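Local coordinates for protein Lysine/ornithine decarboxylase (PDB 5GJO) that decarboxylates both L-lysine and L-ornithine with similar efficiency, using pyridoxal 5'-phosphate as cofactor, to give cadaverine and putrescine, at residues 315-320 with 334-339. The protein carries 2 engineered substitutions. Numbering follows the deposited sequence.
Sequences KPSTFG and FMAPEL
Ser317 and Phe334 form a hydrogen-bonded pair of an antiparallel beta hairpin, made by strands 315-320 and 329-336 in the mixed beta sheet of this class-II decarboxylase, away from the cofactor pocket. The N-H of Phe334 lies in the carbonyl plane of Ser317 and meets a lone pair of its O (N to O 2.9 Å), whereas Ser317 N returns a more bent bond to Phe334 O, 132° at the hydrogen. Lys315 and Ala336 form the next hydrogen-bonded pair, each N donating to the other's O.

The side chain of Phe319 carries the apolar side of the contact. Its CB leads to CG beside the backbone N (chi1 -73°), which sends the far rim of the ring to the other segment. CE1 comes to 3.8 Å from Phe334 CD1, the ring turning its edge to the Phe334 face in an offset T-shaped pair with planes at 88°. CZ meets Ala336 CB at the ring edge, and CE2 lies 3.9 Å from Leu339 CD1. Tyr284 packs on the Phe319 ring, and Leu306 touches both phenylalanines.

On the sheet face of Pro316, the bent Met335 chain brings SD to 3.6 Å from Pro316 CD. Lys315 O accepts from Ala336 N and Ser317 OG on opposite faces of its plane. With an alanine in place of Ser317, this oxygen would probably keep only the Ala336 donor, and a bridging water would lose its tie to strand 315-320. That water donates to Ser317 OG (2.7 Å) and Pro337 O (2.9 Å).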
ATOM      1  N   LYS A 315      -8.587 -23.550 -18.671  1.00 19.97           N
ATOM      2  CA  LYS A 315      -9.520 -23.887 -17.625  1.00 20.65           C
ATOM      3  C   LYS A 315      -9.500 -22.845 -16.489  1.00 20.56           C
ATOM      4  O   LYS A 315      -8.471 -22.103 -16.352  1.00 17.14           O
ATOM      5  CB  LYS A 315      -9.149 -25.259 -17.081  1.00 25.03           C
ATOM      6  CG  LYS A 315      -7.830 -25.376 -16.427  1.00 27.57           C
ATOM      7  CD  LYS A 315      -7.635 -26.737 -15.740  1.00 32.12           C
ATOM      8  CE  LYS A 315      -7.458 -27.816 -16.772  1.00 38.56           C
ATOM      9  NZ  LYS A 315      -7.183 -29.082 -16.022  1.00 42.04           N
ATOM     10  N   PRO A 316     -10.546 -22.840 -15.660  1.00 19.90           N
ATOM     11  CA  PRO A 316     -10.562 -21.841 -14.610  1.00 20.25           C
ATOM     12  C   PRO A 316      -9.418 -22.011 -13.684  1.00 18.91           C
ATOM     13  O   PRO A 316      -9.139 -23.164 -13.186  1.00 17.71           O
ATOM     14  CB  PRO A 316     -11.951 -22.065 -13.893  1.00 20.40           C
ATOM     15  CG  PRO A 316     -12.787 -22.608 -15.007  1.00 24.17           C
ATOM     16  CD  PRO A 316     -11.869 -23.530 -15.753  1.00 23.02           C
ATOM     17  N   SER A 317      -8.730 -20.872 -13.435  1.00 16.61           N
ATOM     18  CA  SER A 317      -7.468 -20.844 -12.672  1.00 15.35           C
ATOM     19  C   SER A 317      -7.419 -19.680 -11.694  1.00 14.88           C
ATOM     20  O   SER A 317      -8.045 -18.659 -11.904  1.00 18.00           O
ATOM     21  CB  SER A 317      -6.289 -20.797 -13.604  1.00 15.39           C
ATOM     22  OG  SER A 317      -6.349 -21.813 -14.646  1.00 17.08           O
ATOM     23  N   THR A 318      -6.634 -19.850 -10.614  1.00 13.62           N
ATOM     24  CA  THR A 318      -6.404 -18.804  -9.663  1.00 13.06           C
ATOM     25  C   THR A 318      -4.968 -18.259  -9.779  1.00 12.58           C
ATOM     26  O   THR A 318      -4.060 -19.052  -9.990  1.00 13.84           O
ATOM     27  CB  THR A 318      -6.711 -19.324  -8.283  1.00 13.08           C
ATOM     28  OG1 THR A 318      -8.138 -19.548  -8.141  1.00 14.45           O
ATOM     29  CG2 THR A 318      -6.306 -18.359  -7.160  1.00 15.28           C
ATOM     30  N   PHE A 319      -4.797 -16.940  -9.607  1.00 12.34           N
ATOM     31  CA  PHE A 319      -3.492 -16.298  -9.650  1.00 12.80           C
ATOM     32  C   PHE A 319      -3.314 -15.619  -8.333  1.00 12.88           C
ATOM     33  O   PHE A 319      -4.219 -14.856  -7.908  1.00 14.68           O
ATOM     34  CB  PHE A 319      -3.441 -15.259 -10.788  1.00 12.94           C
ATOM     35  CG  PHE A 319      -3.382 -15.879 -12.156  1.00 11.38           C
ATOM     36  CD1 PHE A 319      -4.524 -16.324 -12.770  1.00 12.53           C
ATOM     37  CD2 PHE A 319      -2.174 -16.037 -12.801  1.00 12.99           C
ATOM     38  CE1 PHE A 319      -4.438 -16.874 -14.030  1.00 13.09           C
ATOM     39  CE2 PHE A 319      -2.094 -16.575 -14.072  1.00 13.48           C
ATOM     40  CZ  PHE A 319      -3.256 -17.066 -14.641  1.00 13.20           C
ATOM     41  N   GLY A 320      -2.149 -15.819  -7.719  1.00 12.54           N
ATOM     42  CA  GLY A 320      -1.827 -15.138  -6.448  1.00 12.62           C
ATOM     43  C   GLY A 320      -0.490 -14.458  -6.626  1.00 12.94           C
ATOM     44  O   GLY A 320       0.280 -14.774  -7.544  1.00 12.02           O
ATOM     45  N   PHE A 334     -10.311 -17.793 -13.433  1.00 17.86           N
ATOM     46  CA  PHE A 334      -9.859 -17.056 -14.613  1.00 16.59           C
ATOM     47  C   PHE A 334      -9.493 -18.078 -15.668  1.00 16.87           C
ATOM     48  O   PHE A 334      -8.695 -18.963 -15.412  1.00 15.33           O
ATOM     49  CB  PHE A 334      -8.625 -16.170 -14.230  1.00 16.95           C
ATOM     50  CG  PHE A 334      -8.097 -15.345 -15.374  1.00 15.42           C
ATOM     51  CD1 PHE A 334      -7.284 -15.924 -16.345  1.00 16.77           C
ATOM     52  CD2 PHE A 334      -8.566 -14.042 -15.538  1.00 18.07           C
ATOM     53  CE1 PHE A 334      -6.833 -15.174 -17.441  1.00 18.24           C
ATOM     54  CE2 PHE A 334      -8.094 -13.260 -16.625  1.00 18.83           C
ATOM     55  CZ  PHE A 334      -7.255 -13.846 -17.552  1.00 18.53           C
ATOM     56  N   MET A 335     -10.090 -18.007 -16.864  1.00 18.72           N
ATOM     57  CA  MET A 335      -9.784 -18.990 -17.904  1.00 18.97           C
ATOM     58  C   MET A 335      -8.357 -18.791 -18.467  1.00 18.47           C
ATOM     59  O   MET A 335      -8.080 -17.749 -19.082  1.00 19.29           O
ATOM     60  CB  MET A 335     -10.790 -18.929 -19.074  1.00 19.97           C
ATOM     61  CG  MET A 335     -12.146 -19.411 -18.708  1.00 24.58           C
ATOM     62  SD  MET A 335     -12.113 -21.227 -18.475  1.00 31.00           S
ATOM     63  CE  MET A 335     -11.785 -21.787 -20.084  1.00 32.18           C
ATOM     64  N   ALA A 336      -7.499 -19.756 -18.209  1.00 15.28           N
ATOM     65  CA  ALA A 336      -6.118 -19.696 -18.508  1.00 17.16           C
ATOM     66  C   ALA A 336      -5.618 -21.005 -19.089  1.00 17.99           C
ATOM     67  O   ALA A 336      -6.077 -22.116 -18.681  1.00 17.65           O
ATOM     68  CB  ALA A 336      -5.297 -19.302 -17.271  1.00 18.39           C
ATOM     69  N   PRO A 337      -4.639 -20.895 -20.033  1.00 18.45           N
ATOM     70  CA  PRO A 337      -3.961 -22.085 -20.459  1.00 19.71           C
ATOM     71  C   PRO A 337      -3.095 -22.668 -19.408  1.00 18.71           C
ATOM     72  O   PRO A 337      -2.966 -22.073 -18.297  1.00 18.67           O
ATOM     73  CB  PRO A 337      -3.186 -21.628 -21.675  1.00 21.37           C
ATOM     74  CG  PRO A 337      -2.832 -20.239 -21.331  1.00 21.79           C
ATOM     75  CD  PRO A 337      -4.001 -19.694 -20.601  1.00 20.48           C
ATOM     76  N   GLU A 338      -2.544 -23.846 -19.694  1.00 17.80           N
ATOM     77  CA  GLU A 338      -1.661 -24.479 -18.759  1.00 20.49           C
ATOM     78  C   GLU A 338      -0.350 -23.714 -18.758  1.00 21.42           C
ATOM     79  O   GLU A 338       0.295 -23.581 -19.801  1.00 24.25           O
ATOM     80  CB  GLU A 338      -1.370 -25.947 -19.144  1.00 25.87           C
ATOM     81  CG  GLU A 338      -0.276 -26.558 -18.278  1.00 27.69           C
ATOM     82  CD  GLU A 338       0.016 -28.055 -18.514  1.00 36.44           C
ATOM     83  OE1 GLU A 338       0.508 -28.711 -17.591  1.00 43.89           O
ATOM     84  OE2 GLU A 338      -0.240 -28.562 -19.606  1.00 38.80           O
ATOM     85  N   LEU A 339      -0.017 -23.064 -17.653  1.00 16.18           N
ATOM     86  CA  LEU A 339       1.235 -22.329 -17.514  1.00 16.03           C
ATOM     87  C   LEU A 339       2.296 -23.094 -16.679  1.00 16.79           C
ATOM     88  O   LEU A 339       1.939 -23.962 -15.869  1.00 18.15           O
ATOM     89  CB  LEU A 339       0.951 -20.938 -16.848  1.00 16.17           C
ATOM     90  CG  LEU A 339      -0.074 -20.057 -17.531  1.00 16.41           C
ATOM     91  CD1 LEU A 339      -0.305 -18.777 -16.725  1.00 16.71           C
ATOM     92  CD2 LEU A 339       0.353 -19.731 -18.940  1.00 19.37           C
TER
HETATM   93  O   HOH W   1      -4.648 -23.244 -16.194  1.00 18.00           O